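Local coordinates for R.MvaI (Kocuria varians, PDB 2OAA), which is a restriction endonuclease of the MvaI/BcnI family, which binds a short DNA target and probably cuts it with the help of divalent metal ions, at residues Thr78-Ala83 with Asp145-Trp150; Asp95-Asn100 with Ile213-Ser218; Leu102-Ser107 with Tyr119-Asp124. All blocks are in the same frame, centred on the assembly; numbering follows the deposited sequence.

Along the chain, 78-83 comes first and waits until 145-150, on strand 143-151, to close interaction 1. Residues 95-100 open interaction 2, which ends only at 213-218; its closing segment lies beyond that of interaction 1, so the two loops cross. Interaction 3 joins 102-107 to 119-124 over a short connection and is nested inside both. Strands 100-106 and 207-215 are neighbours in the five-stranded antiparallel sheet, where Ile213 O meets Leu102 N and links interactions 2 and 3. In the three-stranded antiparallel sheet, interaction 1 ties edge strand 143-151 to the loop between strand 70-74 and helix 83-91, and interaction 3 ties the other edge strand, 119-126, to strand 100-106.

Interaction 1: residues Thr78-Ala83 with Asp145-Trp150; sequences TNPRGA and DNSVYW
Asn79 and Tyr149 lie side by side and point the same way, the amide plane turned 57° from that of the phenol. Asn79 CB rests 3.5 Å from Tyr149 CE2, and farther out Asn79 ND2 gives a nearly straight hydrogen bond to Tyr149 OH (3.2 Å), which lies in the amide plane. Tyr149 CG is wedged between its own backbone N and carbonyl carbon (chi1 72°), a turn that brings one ring face under Asn79 N. Thr78 passes the same ring at a slant, CG2 3.9 Å from Tyr149 CE1, while Thr78 OG1 is bonded to Ser151 N. The backbones form a single antiparallel hydrogen-bonded bridge, Tyr149 N to Asn79 O at 3.0 Å; Thr78 N and Asn79 N both reach Tyr149 O weakly, a classic beta bulge. Pro80 follows through a cis peptide bond, its CD 4.0 Å from Val148 CG2, a methyl that also meets Ala83 CB at 4.1 Å. Around this patch, helix 83-91 packs Met86 and Leu87 on Val148, and strand 131-138 pairs with 143-151, so the loop after strand 70-74 is fastened to an edge strand of the three-stranded sheet.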
loop_
_atom_site.group_PDB
_atom_site.type_symbol
_atom_site.label_atom_id
_atom_site.label_comp_id
_atom_site.label_asym_id
_atom_site.label_seq_id
_atom_site.Cartn_x
_atom_site.Cartn_y
_atom_site.Cartn_z
ATOM N N THR E 78 -13.135 8.469 -4.817
ATOM C CA THR E 78 -13.938 8.835 -5.972
ATOM C C THR E 78 -14.655 10.153 -5.715
ATOM O O THR E 78 -14.784 10.990 -6.601
ATOM C CB THR E 78 -14.931 7.708 -6.274
ATOM O OG1 THR E 78 -14.180 6.545 -6.645
ATOM C CG2 THR E 78 -15.871 8.094 -7.418
ATOM N N ASN E 79 -15.110 10.324 -4.484
ATOM C CA ASN E 79 -15.790 11.537 -4.069
ATOM C C ASN E 79 -15.716 11.645 -2.561
ATOM O O ASN E 79 -15.442 10.646 -1.898
ATOM C CB ASN E 79 -17.251 11.522 -4.537
ATOM C CG ASN E 79 -17.444 12.196 -5.890
ATOM O OD1 ASN E 79 -16.890 13.264 -6.162
ATOM N ND2 ASN E 79 -18.247 11.572 -6.740
ATOM N N PRO E 80 -15.933 12.849 -2.015
ATOM C CA PRO E 80 -16.142 14.094 -2.761
ATOM C C PRO E 80 -14.827 14.608 -3.339
ATOM O O PRO E 80 -13.751 14.060 -3.034
ATOM C CB PRO E 80 -16.661 15.053 -1.684
ATOM C CG PRO E 80 -16.037 14.561 -0.415
ATOM C CD PRO E 80 -15.988 13.060 -0.552
ATOM N N ARG E 81 -14.913 15.656 -4.162
ATOM C CA ARG E 81 -13.719 16.352 -4.642
ATOM C C ARG E 81 -12.934 16.859 -3.440
ATOM O O ARG E 81 -13.521 17.394 -2.496
ATOM C CB ARG E 81 -14.095 17.542 -5.541
ATOM N N GLY E 82 -11.621 16.658 -3.463
ATOM C CA GLY E 82 -10.751 17.117 -2.384
ATOM C C GLY E 82 -10.944 16.342 -1.095
ATOM O O GLY E 82 -10.677 16.878 -0.013
ATOM N N ALA E 83 -11.389 15.085 -1.203
ATOM C CA ALA E 83 -11.715 14.290 -0.018
ATOM C C ALA E 83 -10.585 14.219 1.016
ATOM O O ALA E 83 -10.826 14.394 2.198
ATOM C CB ALA E 83 -12.146 12.889 -0.414
ATOM N N ASP E 145 -19.924 11.421 9.426
ATOM C CA ASP E 145 -19.496 11.706 8.058
ATOM C C ASP E 145 -19.201 10.407 7.323
ATOM O O ASP E 145 -18.217 9.736 7.617
ATOM C CB ASP E 145 -18.230 12.584 8.100
ATOM C CG ASP E 145 -17.765 13.066 6.731
ATOM O OD1 ASP E 145 -18.169 12.504 5.692
ATOM O OD2 ASP E 145 -16.976 14.029 6.705
ATOM N N ASN E 146 -20.050 10.061 6.363
ATOM C CA ASN E 146 -19.755 8.922 5.490
ATOM C C ASN E 146 -19.746 9.334 4.019
ATOM O O ASN E 146 -20.095 8.549 3.133
ATOM C CB ASN E 146 -20.706 7.741 5.750
ATOM C CG ASN E 146 -22.119 8.001 5.278
ATOM O OD1 ASN E 146 -22.509 9.132 4.999
ATOM N ND2 ASN E 146 -22.897 6.933 5.177
ATOM N N SER E 147 -19.309 10.563 3.764
ATOM C CA SER E 147 -19.282 11.116 2.416
ATOM C C SER E 147 -18.176 10.548 1.527
ATOM O O SER E 147 -18.302 10.579 0.306
ATOM C CB SER E 147 -19.156 12.639 2.454
ATOM O OG SER E 147 -17.929 13.043 3.022
ATOM N N VAL E 148 -17.083 10.086 2.129
ATOM C CA VAL E 148 -15.905 9.664 1.355
ATOM C C VAL E 148 -16.071 8.231 0.849
ATOM O O VAL E 148 -16.341 7.308 1.627
ATOM C CB VAL E 148 -14.608 9.797 2.188
ATOM C CG1 VAL E 148 -13.401 9.250 1.428
ATOM C CG2 VAL E 148 -14.386 11.244 2.598
ATOM N N TYR E 149 -15.918 8.027 -0.457
ATOM C CA TYR E 149 -16.053 6.663 -0.984
ATOM C C TYR E 149 -15.211 6.441 -2.228
ATOM O O TYR E 149 -14.771 7.403 -2.877
ATOM C CB TYR E 149 -17.522 6.304 -1.266
ATOM C CG TYR E 149 -18.099 7.003 -2.474
ATOM C CD1 TYR E 149 -18.070 6.406 -3.735
ATOM C CD2 TYR E 149 -18.692 8.256 -2.350
ATOM C CE1 TYR E 149 -18.595 7.045 -4.856
ATOM C CE2 TYR E 149 -19.235 8.910 -3.467
ATOM C CZ TYR E 149 -19.184 8.295 -4.710
ATOM O OH TYR E 149 -19.711 8.938 -5.810
ATOM N N TRP E 150 -15.001 5.161 -2.540
ATOM C CA TRP E 150 -14.394 4.711 -3.785
ATOM C C TRP E 150 -15.386 3.801 -4.480
ATOM O O TRP E 150 -15.918 2.881 -3.867
ATOM C CB TRP E 150 -13.142 3.879 -3.512
ATOM C CG TRP E 150 -12.018 4.598 -2.815
ATOM C CD1 TRP E 150 -10.876 5.071 -3.397
ATOM C CD2 TRP E 150 -11.908 4.882 -1.414
ATOM N NE1 TRP E 150 -10.064 5.631 -2.448
ATOM C CE2 TRP E 150 -10.672 5.540 -1.220
ATOM C CE3 TRP E 150 -12.737 4.654 -0.305
ATOM C CZ2 TRP E 150 -10.252 5.986 0.036
ATOM C CZ3 TRP E 150 -12.323 5.080 0.950
ATOM C CH2 TRP E 150 -11.079 5.746 1.110
#

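Interaction 2: residues Asp95-Asn100 with Ile213-Ser218; sequences DEYGNN and IGAYHS. With nucleotides of chain B.
The rings of Tyr97 and His217 meet rim to rim with planes 36° apart, neither lying over the other. Tyr97 OH and His217 ND1 sit at each other's ring edges, in plane, and share a hydrogen bond of 2.7 Å. Over the centre of one tyrosine face lies Glu96 CG; over one imidazole face, offset toward the rim, lies Ala215 O. At the other end of the imidazole, His217 NE2 donates to OP2 of DA6 of chain B (3.1 Å). Tyr216 reaches the DNA edge-on, its OH giving a 2.6 Å hydrogen bond to O4 of DT9 of chain B, while His226 stacks on its ring. Ala215 CB fills the middle of the contact, 3.9 Å from Tyr97 CD2 and 3.6 Å from Asp95 OD2. Asp95 opens a type I turn and an Asx turn: Tyr97 N and Asn99 N approach its OD1 from opposite faces of the carboxylate plane, and the syn lone pair of OD2 takes Asn99 ND2 (3.1 Å), which also bonds Gly223 O. With an alanine here, those two backbone N-H groups would lose this acceptor, and Tyr97 would probably be aimed less firmly at His217. One water joins Asn100 O to Gly214 O. Tyr97 OH, also bonded by Lys222 NZ, holds His217 ND1, so this second-shell tyrosine probably helps to orient the imidazole whose NE2 donates to the phosphate; Tyr216 bonds a major-groove base atom, consistent with a part in reading the sequence.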
loop_
_atom_site.group_PDB
_atom_site.type_symbol
_atom_site.label_atom_id
_atom_site.label_comp_id
_atom_site.label_asym_id
_atom_site.label_seq_id
_atom_site.Cartn_x
_atom_site.Cartn_y
_atom_site.Cartn_z
ATOM N N ASP E 95 0.555 18.518 14.144
ATOM C CA ASP E 95 1.917 17.989 14.153
ATOM C C ASP E 95 2.928 19.063 14.570
ATOM O O ASP E 95 2.540 20.177 14.921
ATOM C CB ASP E 95 2.275 17.289 12.819
ATOM C CG ASP E 95 2.603 18.261 11.674
ATOM O OD1 ASP E 95 2.561 19.499 11.860
ATOM O OD2 ASP E 95 2.904 17.769 10.560
ATOM N N GLU E 96 4.218 18.731 14.516
ATOM C CA GLU E 96 5.291 19.627 14.970
ATOM C C GLU E 96 5.453 20.886 14.120
ATOM O O GLU E 96 6.090 21.852 14.553
ATOM C CB GLU E 96 6.625 18.879 15.025
ATOM C CG GLU E 96 7.167 18.469 13.657
ATOM C CD GLU E 96 8.460 17.688 13.735
ATOM O OE1 GLU E 96 9.489 18.265 14.144
ATOM O OE2 GLU E 96 8.450 16.496 13.368
ATOM N N TYR E 97 4.889 20.864 12.913
ATOM C CA TYR E 97 5.001 21.972 11.967
ATOM C C TYR E 97 3.759 22.857 11.926
ATOM O O TYR E 97 3.749 23.883 11.249
ATOM C CB TYR E 97 5.259 21.449 10.554
ATOM C CG TYR E 97 6.391 20.459 10.428
ATOM C CD1 TYR E 97 7.724 20.862 10.577
ATOM C CD2 TYR E 97 6.133 19.123 10.142
ATOM C CE1 TYR E 97 8.767 19.942 10.447
ATOM C CE2 TYR E 97 7.156 18.206 10.009
ATOM C CZ TYR E 97 8.470 18.615 10.161
ATOM O OH TYR E 97 9.468 17.671 10.022
ATOM N N GLY E 98 2.702 22.449 12.627
ATOM C CA GLY E 98 1.426 23.168 12.589
ATOM C C GLY E 98 0.449 22.653 11.543
ATOM O O GLY E 98 -0.598 23.259 11.318
ATOM N N ASN E 99 0.804 21.549 10.884
ATOM C CA ASN E 99 -0.123 20.857 9.982
ATOM C C ASN E 99 -1.104 20.028 10.768
ATOM O O ASN E 99 -0.829 19.635 11.904
ATOM C CB ASN E 99 0.602 19.857 9.080
ATOM C CG ASN E 99 1.699 20.479 8.262
ATOM O OD1 ASN E 99 1.471 21.427 7.509
ATOM N ND2 ASN E 99 2.898 19.910 8.362
ATOM N N ASN E 100 -2.233 19.725 10.143
ATOM C CA ASN E 100 -3.017 18.575 10.574
ATOM C C ASN E 100 -2.490 17.363 9.824
ATOM O O ASN E 100 -2.208 17.431 8.623
ATOM C CB ASN E 100 -4.502 18.752 10.271
ATOM C CG ASN E 100 -5.286 19.315 11.447
ATOM O OD1 ASN E 100 -4.717 19.778 12.441
ATOM N ND2 ASN E 100 -6.607 19.256 11.347
ATOM N N ILE E 213 -1.804 10.525 5.692
ATOM C CA ILE E 213 -1.542 11.938 5.518
ATOM C C ILE E 213 -0.574 12.439 6.589
ATOM O O ILE E 213 -0.916 12.557 7.770
ATOM C CB ILE E 213 -2.848 12.743 5.501
ATOM C CG1 ILE E 213 -3.833 12.165 4.465
ATOM C CG2 ILE E 213 -2.543 14.237 5.256
ATOM C CD1 ILE E 213 -5.254 12.723 4.568
ATOM N N GLY E 214 0.646 12.705 6.150
ATOM C CA GLY E 214 1.711 13.113 7.032
ATOM C C GLY E 214 2.291 14.450 6.621
ATOM O O GLY E 214 1.577 15.356 6.186
ATOM N N ALA E 215 3.613 14.548 6.742
ATOM C CA ALA E 215 4.355 15.752 6.376
ATOM C C ALA E 215 5.721 15.338 5.860
ATOM O O ALA E 215 6.185 14.244 6.168
ATOM C CB ALA E 215 4.518 16.672 7.568
ATOM N N TYR E 216 6.331 16.196 5.051
ATOM C CA TYR E 216 7.720 16.005 4.627
ATOM C C TYR E 216 8.657 16.404 5.759
ATOM O O TYR E 216 8.365 17.348 6.489
ATOM C CB TYR E 216 8.029 16.860 3.398
ATOM C CG TYR E 216 7.304 16.431 2.137
ATOM C CD1 TYR E 216 6.139 17.070 1.743
ATOM C CD2 TYR E 216 7.798 15.400 1.333
ATOM C CE1 TYR E 216 5.459 16.689 0.587
ATOM C CE2 TYR E 216 7.122 15.012 0.168
ATOM C CZ TYR E 216 5.958 15.667 -0.200
ATOM O OH TYR E 216 5.283 15.292 -1.356
ATOM N N HIS E 217 9.787 15.711 5.895
ATOM C CA HIS E 217 10.682 15.946 7.044
ATOM C C HIS E 217 12.094 16.351 6.675
ATOM O O HIS E 217 12.927 16.563 7.560
ATOM C CB HIS E 217 10.722 14.724 7.959
ATOM C CG HIS E 217 9.380 14.340 8.481
ATOM N ND1 HIS E 217 8.698 15.108 9.398
ATOM C CD2 HIS E 217 8.579 13.290 8.192
ATOM C CE1 HIS E 217 7.532 14.542 9.656
ATOM N NE2 HIS E 217 7.437 13.437 8.940
ATOM N N SER E 218 12.358 16.459 5.378
ATOM C CA SER E 218 13.664 16.871 4.864
ATOM C C SER E 218 13.480 17.275 3.415
ATOM O O SER E 218 12.465 16.932 2.791
ATOM C CB SER E 218 14.674 15.725 4.946
ATOM O OG SER E 218 14.344 14.707 4.011
ATOM P P DA B 6 6.490 10.380 10.159
ATOM O OP1 DA B 6 7.469 11.129 10.991
ATOM O OP2 DA B 6 5.412 11.121 9.459
ATOM O "O5'" DA B 6 7.306 9.545 9.075
ATOM C "C5'" DA B 6 8.579 8.979 9.393
ATOM C "C4'" DA B 6 9.136 8.231 8.203
ATOM O "O4'" DA B 6 8.260 7.155 7.820
ATOM C "C3'" DA B 6 9.296 9.035 6.922
ATOM O "O3'" DA B 6 10.484 9.828 6.991
ATOM C "C2'" DA B 6 9.426 7.932 5.889
ATOM C "C1'" DA B 6 8.522 6.828 6.457
ATOM N N9 DA B 6 7.239 6.682 5.776
ATOM C C8 DA B 6 5.986 6.979 6.249
ATOM N N7 DA B 6 5.023 6.701 5.405
ATOM C C5 DA B 6 5.688 6.191 4.298
ATOM C C6 DA B 6 5.231 5.698 3.063
ATOM N N6 DA B 6 3.940 5.618 2.724
ATOM N N1 DA B 6 6.159 5.275 2.176
ATOM C C2 DA B 6 7.450 5.337 2.519
ATOM N N3 DA B 6 8.001 5.769 3.652
ATOM C C4 DA B 6 7.054 6.185 4.509
ATOM P P DT B 9 12.611 13.551 -5.837
ATOM O OP1 DT B 9 13.864 13.814 -6.594
ATOM O OP2 DT B 9 12.065 14.591 -4.933
ATOM O "O5'" DT B 9 11.477 13.156 -6.877
ATOM C "C5'" DT B 9 11.625 12.017 -7.716
ATOM C "C4'" DT B 9 10.501 11.964 -8.724
ATOM O "O4'" DT B 9 9.251 11.740 -8.019
ATOM C "C3'" DT B 9 10.311 13.270 -9.493
ATOM O "O3'" DT B 9 9.789 13.007 -10.793
ATOM C "C2'" DT B 9 9.273 13.995 -8.660
ATOM C "C1'" DT B 9 8.376 12.846 -8.222
ATOM N N1 DT B 9 7.662 13.106 -6.952
ATOM C C2 DT B 9 6.287 12.971 -6.916
ATOM O O2 DT B 9 5.624 12.604 -7.872
ATOM N N3 DT B 9 5.715 13.281 -5.706
ATOM C C4 DT B 9 6.360 13.694 -4.558
ATOM O O4 DT B 9 5.709 13.954 -3.552
ATOM C C5 DT B 9 7.800 13.791 -4.660
ATOM C C7 DT B 9 8.586 14.214 -3.461
ATOM C C6 DT B 9 8.368 13.494 -5.834
HETATM O O HOH W 1 -0.260 17.364 6.791
#

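Interaction 3: residues Leu102-Ser107 with Tyr119-Asp124; sequences LHQTVS and YDFKID. With CA (calcium ion), chain J; nucleotides of chain B.
Phe121 projects from an edge strand of the three-stranded antiparallel sheet toward strand 100-106 of the five-stranded antiparallel sheet, and the packing between the two sheets follows its side chain. The strands run 38° apart. Phe121 CB touches Val106 CG2 at 3.8 Å. With CG anti to the carbonyl carbon (chi1 -57°), the ring then crosses the Gln104 side chain at about a right angle: CD2 is 3.6 Å from Gln104 NE2, and CE2 lies equally near Gln104 CG, the amide plane inclined 29° to the ring. At the tip, CZ meets Leu102 CD1 at 3.9 Å. Farther along, Val106 CG1 packs on Ile123 CG1, and the strands come together where Ile123 N donates to Ser107 O (2.9 Å), from above the carbonyl plane. A water accepts from Ser107 N and donates to Phe121 O, bridging the backbones just before that bond. Helix 83-91 adds Leu87 against Leu102 and Tyr91 against Phe121. Two residues between the packed ones serve the DNA: His103 ND1 donates to OP2 of DC5 of chain B (2.9 Å), and Thr105 OG1, also bonded to Asp210, accepts from N4 of DC4 of chain B (2.9 Å). Beyond Ile123, Asp124 OD1 binds a calcium ion at 2.6 Å alongside Ile125 O and five waters, one of which also donates to Asp124 OD2.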
loop_
_atom_site.group_PDB
_atom_site.type_symbol
_atom_site.label_atom_id
_atom_site.label_comp_id
_atom_site.label_asym_id
_atom_site.label_seq_id
_atom_site.Cartn_x
_atom_site.Cartn_y
_atom_site.Cartn_z
ATOM N N LEU E 102 -3.089 12.903 9.460
ATOM C CA LEU E 102 -4.079 11.844 9.665
ATOM C C LEU E 102 -3.550 10.543 9.110
ATOM O O LEU E 102 -3.600 10.310 7.895
ATOM C CB LEU E 102 -5.418 12.197 8.995
ATOM C CG LEU E 102 -6.593 11.238 9.189
ATOM C CD1 LEU E 102 -6.931 11.102 10.677
ATOM C CD2 LEU E 102 -7.811 11.685 8.374
ATOM N N HIS E 103 -3.013 9.714 10.010
ATOM C CA HIS E 103 -2.631 8.343 9.652
ATOM C C HIS E 103 -3.583 7.421 10.379
ATOM O O HIS E 103 -3.592 7.379 11.605
ATOM C CB HIS E 103 -1.197 8.013 10.088
ATOM C CG HIS E 103 -0.144 8.907 9.517
ATOM N ND1 HIS E 103 0.327 10.007 10.202
ATOM C CD2 HIS E 103 0.570 8.842 8.368
ATOM C CE1 HIS E 103 1.265 10.598 9.486
ATOM N NE2 HIS E 103 1.446 9.903 8.375
ATOM N N GLN E 104 -4.373 6.676 9.611
ATOM C CA GLN E 104 -5.321 5.727 10.173
ATOM C C GLN E 104 -5.406 4.503 9.303
ATOM O O GLN E 104 -5.709 4.608 8.121
ATOM C CB GLN E 104 -6.733 6.331 10.239
ATOM C CG GLN E 104 -6.877 7.466 11.202
ATOM C CD GLN E 104 -6.892 7.005 12.631
ATOM O OE1 GLN E 104 -6.516 7.744 13.536
ATOM N NE2 GLN E 104 -7.346 5.786 12.857
ATOM N N THR E 105 -5.173 3.339 9.898
ATOM C CA THR E 105 -5.353 2.071 9.216
ATOM C C THR E 105 -6.752 1.566 9.495
ATOM O O THR E 105 -7.075 1.131 10.616
ATOM C CB THR E 105 -4.301 1.054 9.662
ATOM O OG1 THR E 105 -2.995 1.548 9.347
ATOM C CG2 THR E 105 -4.478 -0.253 8.933
ATOM N N VAL E 106 -7.603 1.653 8.475
ATOM C CA VAL E 106 -9.028 1.443 8.658
ATOM C C VAL E 106 -9.456 0.060 8.168
ATOM O O VAL E 106 -8.998 -0.412 7.119
ATOM C CB VAL E 106 -9.840 2.548 7.954
ATOM C CG1 VAL E 106 -11.286 2.497 8.398
ATOM C CG2 VAL E 106 -9.281 3.933 8.286
ATOM N N SER E 107 -10.350 -0.562 8.940
ATOM C CA SER E 107 -10.812 -1.925 8.694
ATOM C C SER E 107 -12.313 -1.932 8.417
ATOM O O SER E 107 -13.030 -1.017 8.821
ATOM C CB SER E 107 -10.530 -2.815 9.924
ATOM O OG SER E 107 -9.143 -2.841 10.272
ATOM N N TYR E 119 -11.392 11.215 16.584
ATOM C CA TYR E 119 -12.420 10.551 15.780
ATOM C C TYR E 119 -12.003 9.125 15.562
ATOM O O TYR E 119 -10.818 8.801 15.646
ATOM C CB TYR E 119 -12.584 11.241 14.413
ATOM C CG TYR E 119 -12.856 12.706 14.572
ATOM C CD1 TYR E 119 -14.155 13.180 14.730
ATOM C CD2 TYR E 119 -11.809 13.611 14.628
ATOM C CE1 TYR E 119 -14.404 14.526 14.931
ATOM C CE2 TYR E 119 -12.036 14.947 14.816
ATOM C CZ TYR E 119 -13.333 15.410 14.966
ATOM O OH TYR E 119 -13.556 16.754 15.168
ATOM N N ASP E 120 -12.979 8.284 15.261
ATOM C CA ASP E 120 -12.725 6.895 14.878
ATOM C C ASP E 120 -13.259 6.596 13.486
ATOM O O ASP E 120 -14.026 7.378 12.932
ATOM C CB ASP E 120 -13.225 5.935 15.946
ATOM C CG ASP E 120 -12.370 6.012 17.203
ATOM O OD1 ASP E 120 -11.133 5.855 17.086
ATOM O OD2 ASP E 120 -12.922 6.229 18.290
ATOM N N PHE E 121 -12.809 5.480 12.913
ATOM C CA PHE E 121 -13.008 5.240 11.489
ATOM C C PHE E 121 -13.329 3.788 11.252
ATOM O O PHE E 121 -12.799 2.904 11.933
ATOM C CB PHE E 121 -11.737 5.611 10.717
ATOM C CG PHE E 121 -11.301 7.023 10.940
ATOM C CD1 PHE E 121 -11.699 8.032 10.080
ATOM C CD2 PHE E 121 -10.510 7.353 12.043
ATOM C CE1 PHE E 121 -11.310 9.358 10.314
ATOM C CE2 PHE E 121 -10.119 8.675 12.279
ATOM C CZ PHE E 121 -10.518 9.662 11.413
ATOM N N LYS E 122 -14.197 3.558 10.276
ATOM C CA LYS E 122 -14.524 2.209 9.828
ATOM C C LYS E 122 -14.822 2.248 8.333
ATOM O O LYS E 122 -15.225 3.282 7.799
ATOM C CB LYS E 122 -15.734 1.670 10.611
ATOM C CG LYS E 122 -16.024 0.197 10.361
ATOM C CD LYS E 122 -17.134 -0.314 11.257
ATOM C CE LYS E 122 -17.463 -1.743 10.876
ATOM N NZ LYS E 122 -18.088 -1.840 9.515
ATOM N N ILE E 123 -14.634 1.121 7.652
ATOM C CA ILE E 123 -15.051 0.991 6.252
ATOM C C ILE E 123 -16.356 0.222 6.174
ATOM O O ILE E 123 -16.512 -0.809 6.834
ATOM C CB ILE E 123 -13.982 0.254 5.397
ATOM C CG1 ILE E 123 -12.649 1.004 5.431
ATOM C CG2 ILE E 123 -14.474 0.031 3.945
ATOM C CD1 ILE E 123 -12.680 2.414 4.844
ATOM N N ASP E 124 -17.287 0.737 5.379
ATOM C CA ASP E 124 -18.459 -0.029 4.983
ATOM C C ASP E 124 -18.321 -0.434 3.535
ATOM O O ASP E 124 -18.172 0.409 2.647
ATOM C CB ASP E 124 -19.765 0.752 5.159
ATOM C CG ASP E 124 -20.994 -0.069 4.707
ATOM O OD1 ASP E 124 -20.952 -1.328 4.754
ATOM O OD2 ASP E 124 -22.003 0.550 4.313
HETATM CA CA CA J . -22.085 -3.481 3.968
ATOM P P DC B 5 1.074 9.717 13.776
ATOM O OP1 DC B 5 1.701 10.857 14.493
ATOM O OP2 DC B 5 -0.207 9.914 13.062
ATOM O "O5'" DC B 5 2.145 9.134 12.746
ATOM C "C5'" DC B 5 3.400 8.643 13.216
ATOM C "C4'" DC B 5 4.137 7.907 12.120
ATOM O "O4'" DC B 5 3.365 6.819 11.582
ATOM C "C3'" DC B 5 4.573 8.711 10.896
ATOM O "O3'" DC B 5 5.866 9.273 11.152
ATOM C "C2'" DC B 5 4.661 7.651 9.804
ATOM C "C1'" DC B 5 4.102 6.383 10.457
ATOM N N1 DC B 5 3.215 5.604 9.585
ATOM C C2 DC B 5 3.796 4.863 8.556
ATOM O O2 DC B 5 5.029 4.861 8.450
ATOM N N3 DC B 5 3.006 4.169 7.710
ATOM C C4 DC B 5 1.681 4.190 7.868
ATOM N N4 DC B 5 0.937 3.509 6.996
ATOM C C5 DC B 5 1.060 4.917 8.925
ATOM C C6 DC B 5 1.859 5.606 9.753
ATOM P P DC B 4 -3.308 6.107 17.303
ATOM O OP1 DC B 4 -3.238 7.009 18.482
ATOM O OP2 DC B 4 -4.536 6.080 16.476
ATOM O "O5'" DC B 4 -2.082 6.446 16.348
ATOM C "C5'" DC B 4 -0.748 6.438 16.848
ATOM C "C4'" DC B 4 0.236 6.379 15.704
ATOM O "O4'" DC B 4 0.163 5.115 15.023
ATOM C "C3'" DC B 4 0.051 7.430 14.606
ATOM O "O3'" DC B 4 0.899 8.551 14.873
ATOM C "C2'" DC B 4 0.464 6.704 13.334
ATOM C "C1'" DC B 4 0.867 5.314 13.815
ATOM N N1 DC B 4 0.520 4.230 12.886
ATOM C C2 DC B 4 1.560 3.498 12.307
ATOM O O2 DC B 4 2.723 3.733 12.663
ATOM N N3 DC B 4 1.269 2.552 11.382
ATOM C C4 DC B 4 -0.000 2.319 11.046
ATOM N N4 DC B 4 -0.235 1.406 10.102
ATOM C C5 DC B 4 -1.084 3.020 11.657
ATOM C C6 DC B 4 -0.781 3.958 12.565
HETATM O O HOH W 2 -11.396 0.429 11.392
HETATM O O HOH W 3 -23.548 -1.501 3.339
HETATM O O HOH W 4 -24.032 -3.891 5.176
HETATM O O HOH W 5 -23.526 -4.323 1.912
HETATM O O HOH W 6 -21.941 -5.956 3.975
HETATM O O HOH W 7 -19.758 -4.102 4.796
#